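Long-range contact in neurotrypsin (Mus musculus, PDB 6H8M), which is a secreted serine protease with a role in neuronal plasticity, represented here by its third scavenger receptor cysteine-rich domain: residues Asp33-Gln46 with Asp71-Cys85. Numbering follows the deposited sequence.
Sequences DGWTDKHAAVICRQ and DNVKCTGNEKALADC
Arg45 reaches from the last turns of helix 37-46 to two backbone carbonyls of the facing loop. Its NH1 donates to Glu79 O at 2.6 Å and to Gly77 O at 2.9 Å; both oxygens lie in the guanidinium plane, while NH1 sits above the plane of each carbonyl, and a bend at chi3 (-57°) turns the group back toward them. A methionine here would probably leave both carbonyls without this donor and Gly77-Glu79 less firmly tied to the helix. One turn earlier, Val42 spreads its methyls over the Cys75-Cys85 disulfide: CG1 sits 3.9 Å from Cys85 SG, while CG2 faces Cys75 SG and the Glu79 carboxylate. In this SRCR domain the loop that follows strand 68-74, closed by that disulfide, runs alongside the one alpha-helix. His39 NE2 donates to Val73 O at 2.8 Å from above the carbonyl plane, and Cys75 CB covers one face of the ring in a CH-pi contact. At the helix C-terminus Gln46 OE1 accepts from Leu82 N (3.1 Å) and from a water that also binds Ala83 N, while Gln46 NE2 donates to Phe4 O. Behind these, Thr36 N donates to His39 ND1 from well out of the ring plane in a capping box, with Trp35 CA over the opposite ring face. Glu79 folds its carboxylate onto its own loop, taking Thr76 N on OE2 and Gly77 N on OE1, each through a syn lone pair.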
loop_
_atom_site.group_PDB
_atom_site.type_symbol
_atom_site.label_atom_id
_atom_site.label_comp_id
_atom_site.label_asym_id
_atom_site.label_seq_id
_atom_site.Cartn_x
_atom_site.Cartn_y
_atom_site.Cartn_z
ATOM N N ASP A 33 5.039 5.684 5.881
ATOM C CA ASP A 33 6.385 6.136 6.107
ATOM C C ASP A 33 7.241 5.537 4.982
ATOM O O ASP A 33 7.312 4.291 4.812
ATOM C CB ASP A 33 6.882 5.660 7.476
ATOM C CG ASP A 33 8.124 6.454 7.836
ATOM O OD1 ASP A 33 8.027 7.706 7.886
ATOM O OD2 ASP A 33 9.173 5.840 7.868
ATOM N N GLY A 34 7.847 6.402 4.195
ATOM C CA GLY A 34 8.654 5.925 3.076
ATOM C C GLY A 34 7.834 5.446 1.869
ATOM O O GLY A 34 8.427 4.854 0.985
ATOM N N TRP A 35 6.498 5.643 1.843
ATOM C CA TRP A 35 5.655 5.132 0.786
ATOM C C TRP A 35 5.696 6.125 -0.396
ATOM O O TRP A 35 5.473 7.305 -0.189
ATOM C CB TRP A 35 4.207 4.917 1.305
ATOM C CG TRP A 35 3.238 4.261 0.365
ATOM C CD1 TRP A 35 2.270 4.897 -0.381
ATOM C CD2 TRP A 35 2.996 2.842 0.191
ATOM N NE1 TRP A 35 1.553 3.954 -1.059
ATOM C CE2 TRP A 35 1.958 2.704 -0.730
ATOM C CE3 TRP A 35 3.620 1.702 0.695
ATOM C CZ2 TRP A 35 1.466 1.464 -1.134
ATOM C CZ3 TRP A 35 3.162 0.480 0.278
ATOM C CH2 TRP A 35 2.137 0.357 -0.661
ATOM N N THR A 36 6.050 5.628 -1.578
ATOM C CA THR A 36 6.215 6.497 -2.768
ATOM C C THR A 36 5.549 5.843 -3.975
ATOM O O THR A 36 4.890 4.805 -3.807
ATOM C CB THR A 36 7.701 6.718 -3.075
ATOM O OG1 THR A 36 8.231 5.492 -3.576
ATOM C CG2 THR A 36 8.493 7.157 -1.864
ATOM N N ASP A 37 5.771 6.423 -5.157
ATOM C CA ASP A 37 5.228 5.911 -6.443
ATOM C C ASP A 37 5.774 4.502 -6.732
ATOM O O ASP A 37 5.065 3.740 -7.404
ATOM C CB ASP A 37 5.384 6.930 -7.575
ATOM C CG ASP A 37 4.535 8.176 -7.378
ATOM O OD1 ASP A 37 3.789 8.228 -6.383
ATOM O OD2 ASP A 37 4.629 9.083 -8.219
ATOM N N LYS A 38 7.012 4.198 -6.323
ATOM C CA LYS A 38 7.582 2.840 -6.518
ATOM C C LYS A 38 6.699 1.822 -5.778
ATOM O O LYS A 38 6.382 0.793 -6.390
ATOM C CB LYS A 38 9.024 2.809 -6.003
ATOM C CG LYS A 38 9.975 3.788 -6.679
ATOM C CD LYS A 38 11.404 3.660 -6.194
ATOM C CE LYS A 38 12.393 4.453 -7.023
ATOM N NZ LYS A 38 12.326 5.904 -6.729
ATOM N N HIS A 39 6.287 2.108 -4.534
ATOM C CA HIS A 39 5.374 1.218 -3.850
ATOM C C HIS A 39 4.061 1.070 -4.592
ATOM O O HIS A 39 3.505 -0.052 -4.714
ATOM C CB HIS A 39 5.172 1.688 -2.399
ATOM C CG HIS A 39 6.452 1.804 -1.646
ATOM N ND1 HIS A 39 7.298 2.893 -1.773
ATOM C CD2 HIS A 39 7.023 0.981 -0.749
ATOM C CE1 HIS A 39 8.416 2.683 -1.076
ATOM N NE2 HIS A 39 8.258 1.527 -0.392
ATOM N N ALA A 40 3.510 2.183 -5.062
ATOM C CA ALA A 40 2.285 2.168 -5.774
ATOM C C ALA A 40 2.380 1.340 -7.049
ATOM O O ALA A 40 1.419 0.535 -7.311
ATOM C CB ALA A 40 1.824 3.563 -6.129
ATOM N N ALA A 41 3.525 1.403 -7.734
ATOM C CA ALA A 41 3.741 0.611 -8.963
ATOM C C ALA A 41 3.636 -0.881 -8.624
ATOM O O ALA A 41 2.987 -1.663 -9.380
ATOM C CB ALA A 41 5.070 0.960 -9.655
ATOM N N VAL A 42 4.199 -1.294 -7.483
ATOM C CA VAL A 42 4.255 -2.654 -7.137
ATOM C C VAL A 42 2.847 -3.164 -6.753
ATOM O O VAL A 42 2.402 -4.209 -7.194
ATOM C CB VAL A 42 5.258 -2.933 -6.009
ATOM C CG1 VAL A 42 5.135 -4.373 -5.481
ATOM C CG2 VAL A 42 6.681 -2.657 -6.467
ATOM N N ILE A 43 2.137 -2.395 -5.943
ATOM C CA ILE A 43 0.761 -2.792 -5.609
ATOM C C ILE A 43 -0.093 -2.922 -6.857
ATOM O O ILE A 43 -0.840 -3.935 -7.023
ATOM C CB ILE A 43 0.171 -1.744 -4.642
ATOM C CG1 ILE A 43 0.909 -1.719 -3.309
ATOM C CG2 ILE A 43 -1.334 -1.995 -4.471
ATOM C CD1 ILE A 43 0.854 -3.004 -2.546
ATOM N N CYS A 44 -0.049 -1.905 -7.716
ATOM C CA CYS A 44 -0.841 -1.875 -8.905
ATOM C C CYS A 44 -0.480 -3.020 -9.877
ATOM O O CYS A 44 -1.387 -3.680 -10.456
ATOM C CB CYS A 44 -0.727 -0.509 -9.565
ATOM S SG CYS A 44 -1.509 0.786 -8.530
ATOM N N ARG A 45 0.816 -3.336 -9.974
ATOM C CA ARG A 45 1.314 -4.468 -10.781
ATOM C C ARG A 45 0.734 -5.785 -10.257
ATOM O O ARG A 45 0.230 -6.569 -11.009
ATOM C CB ARG A 45 2.853 -4.453 -10.851
ATOM C CG ARG A 45 3.461 -5.517 -11.771
ATOM C CD ARG A 45 4.974 -5.350 -11.954
ATOM N NE ARG A 45 5.394 -4.058 -12.468
ATOM C CZ ARG A 45 6.024 -3.114 -11.772
ATOM N NH1 ARG A 45 6.437 -3.318 -10.523
ATOM N NH2 ARG A 45 6.230 -1.942 -12.346
ATOM N N GLN A 46 0.774 -6.017 -8.951
ATOM C CA GLN A 46 0.266 -7.217 -8.379
ATOM C C GLN A 46 -1.246 -7.351 -8.661
ATOM O O GLN A 46 -1.714 -8.487 -8.869
ATOM C CB GLN A 46 0.582 -7.332 -6.898
ATOM C CG GLN A 46 0.207 -8.705 -6.343
ATOM C CD GLN A 46 0.288 -8.876 -4.852
ATOM O OE1 GLN A 46 1.156 -8.350 -4.183
ATOM N NE2 GLN A 46 -0.528 -9.760 -4.340
ATOM N N ASP A 71 5.224 -1.377 8.200
ATOM C CA ASP A 71 5.663 -0.081 8.777
ATOM C C ASP A 71 6.628 0.621 7.832
ATOM O O ASP A 71 6.510 1.864 7.659
ATOM C CB ASP A 71 6.437 -0.242 10.093
ATOM C CG ASP A 71 5.589 -0.537 11.317
ATOM O OD1 ASP A 71 4.650 0.267 11.591
ATOM O OD2 ASP A 71 5.864 -1.581 11.976
ATOM N N ASN A 72 7.541 -0.136 7.211
ATOM C CA ASN A 72 8.542 0.463 6.357
ATOM C C ASN A 72 8.966 -0.515 5.281
ATOM O O ASN A 72 9.973 -1.190 5.410
ATOM C CB ASN A 72 9.814 0.864 7.121
ATOM C CG ASN A 72 9.980 2.365 7.193
ATOM O OD1 ASN A 72 10.571 2.972 6.298
ATOM N ND2 ASN A 72 9.456 2.961 8.248
ATOM N N VAL A 73 8.235 -0.488 4.183
ATOM C CA VAL A 73 8.486 -1.348 3.061
ATOM C C VAL A 73 9.509 -0.627 2.184
ATOM O O VAL A 73 9.326 0.580 2.012
ATOM C CB VAL A 73 7.154 -1.572 2.308
ATOM C CG1 VAL A 73 7.319 -2.478 1.110
ATOM C CG2 VAL A 73 6.062 -2.099 3.225
ATOM N N LYS A 74 10.541 -1.333 1.691
ATOM C CA LYS A 74 11.482 -0.831 0.682
ATOM C C LYS A 74 11.216 -1.561 -0.636
ATOM O O LYS A 74 11.234 -2.754 -0.679
ATOM C CB LYS A 74 12.945 -1.037 1.085
ATOM C CG LYS A 74 13.959 -0.278 0.228
ATOM C CD LYS A 74 15.384 -0.271 0.796
ATOM C CE LYS A 74 16.388 0.313 -0.168
ATOM N NZ LYS A 74 17.654 0.702 0.506
ATOM N N CYS A 75 10.858 -0.815 -1.677
ATOM C CA CYS A 75 10.552 -1.349 -3.016
ATOM C C CYS A 75 11.535 -0.639 -3.973
ATOM O O CYS A 75 11.756 0.580 -3.847
ATOM C CB CYS A 75 9.091 -1.062 -3.427
ATOM S SG CYS A 75 7.801 -2.066 -2.575
ATOM N N THR A 76 12.065 -1.352 -4.968
ATOM C CA THR A 76 12.724 -0.699 -6.116
ATOM C C THR A 76 11.678 -0.065 -7.051
ATOM O O THR A 76 11.974 0.922 -7.671
ATOM C CB THR A 76 13.562 -1.694 -6.923
ATOM O OG1 THR A 76 12.609 -2.527 -7.600
ATOM C CG2 THR A 76 14.546 -2.464 -6.071
ATOM N N GLY A 77 10.436 -0.623 -7.096
ATOM C CA GLY A 77 9.433 -0.203 -8.063
ATOM C C GLY A 77 9.213 -1.203 -9.173
ATOM O O GLY A 77 8.189 -1.140 -9.883
ATOM N N ASN A 78 10.114 -2.183 -9.278
ATOM C CA ASN A 78 10.110 -3.156 -10.342
ATOM C C ASN A 78 9.463 -4.485 -9.930
ATOM O O ASN A 78 9.260 -5.315 -10.785
ATOM C CB ASN A 78 11.543 -3.396 -10.848
ATOM C CG ASN A 78 12.125 -2.126 -11.421
ATOM O OD1 ASN A 78 11.396 -1.376 -12.058
ATOM N ND2 ASN A 78 13.392 -1.838 -11.158
ATOM N N GLU A 79 9.165 -4.677 -8.640
ATOM C CA GLU A 79 8.700 -5.985 -8.124
ATOM C C GLU A 79 7.333 -6.300 -8.725
ATOM O O GLU A 79 6.523 -5.374 -8.998
ATOM C CB GLU A 79 8.602 -5.965 -6.596
ATOM C CG GLU A 79 9.919 -5.750 -5.877
ATOM C CD GLU A 79 10.435 -4.350 -5.606
ATOM O OE1 GLU A 79 9.939 -3.372 -6.189
ATOM O OE2 GLU A 79 11.345 -4.235 -4.786
ATOM N N LYS A 80 7.059 -7.602 -8.908
ATOM C CA LYS A 80 5.784 -8.065 -9.439
ATOM C C LYS A 80 4.785 -8.202 -8.291
ATOM O O LYS A 80 3.624 -8.420 -8.532
ATOM C CB LYS A 80 5.940 -9.387 -10.206
ATOM C CG LYS A 80 6.483 -9.237 -11.631
ATOM C CD LYS A 80 6.735 -10.569 -12.327
ATOM C CE LYS A 80 7.653 -10.452 -13.526
ATOM N NZ LYS A 80 7.790 -11.754 -14.222
ATOM N N ALA A 81 5.258 -8.148 -7.047
ATOM C CA ALA A 81 4.370 -8.467 -5.905
ATOM C C ALA A 81 4.957 -7.843 -4.650
ATOM O O ALA A 81 6.174 -7.772 -4.495
ATOM C CB ALA A 81 4.196 -9.946 -5.728
ATOM N N LEU A 82 4.064 -7.416 -3.752
ATOM C CA LEU A 82 4.439 -6.747 -2.524
ATOM C C LEU A 82 5.394 -7.639 -1.720
ATOM O O LEU A 82 6.351 -7.120 -1.123
ATOM C CB LEU A 82 3.179 -6.477 -1.710
ATOM C CG LEU A 82 3.421 -5.767 -0.379
ATOM C CD1 LEU A 82 4.127 -4.454 -0.576
ATOM C CD2 LEU A 82 2.095 -5.596 0.346
ATOM N N ALA A 83 5.153 -8.947 -1.772
ATOM C CA ALA A 83 5.938 -9.962 -1.007
ATOM C C ALA A 83 7.411 -9.892 -1.358
ATOM O O ALA A 83 8.260 -10.331 -0.560
ATOM C CB ALA A 83 5.397 -11.350 -1.286
ATOM N N ASP A 84 7.723 -9.450 -2.580
ATOM C CA ASP A 84 9.133 -9.412 -3.069
ATOM C C ASP A 84 9.808 -8.121 -2.617
ATOM O O ASP A 84 10.987 -7.942 -2.788
ATOM C CB ASP A 84 9.208 -9.521 -4.596
ATOM C CG ASP A 84 8.580 -10.780 -5.149
ATOM O OD1 ASP A 84 8.561 -11.754 -4.417
ATOM O OD2 ASP A 84 8.048 -10.750 -6.278
ATOM N N CYS A 85 9.047 -7.141 -2.119
ATOM C CA CYS A 85 9.709 -5.951 -1.540
ATOM C C CYS A 85 10.402 -6.416 -0.265
ATOM O O CYS A 85 10.175 -7.517 0.134
ATOM C CB CYS A 85 8.712 -4.836 -1.263
ATOM S SG CYS A 85 7.991 -4.234 -2.805
HETATM O O HOH W 1 2.389 -10.097 -2.522
#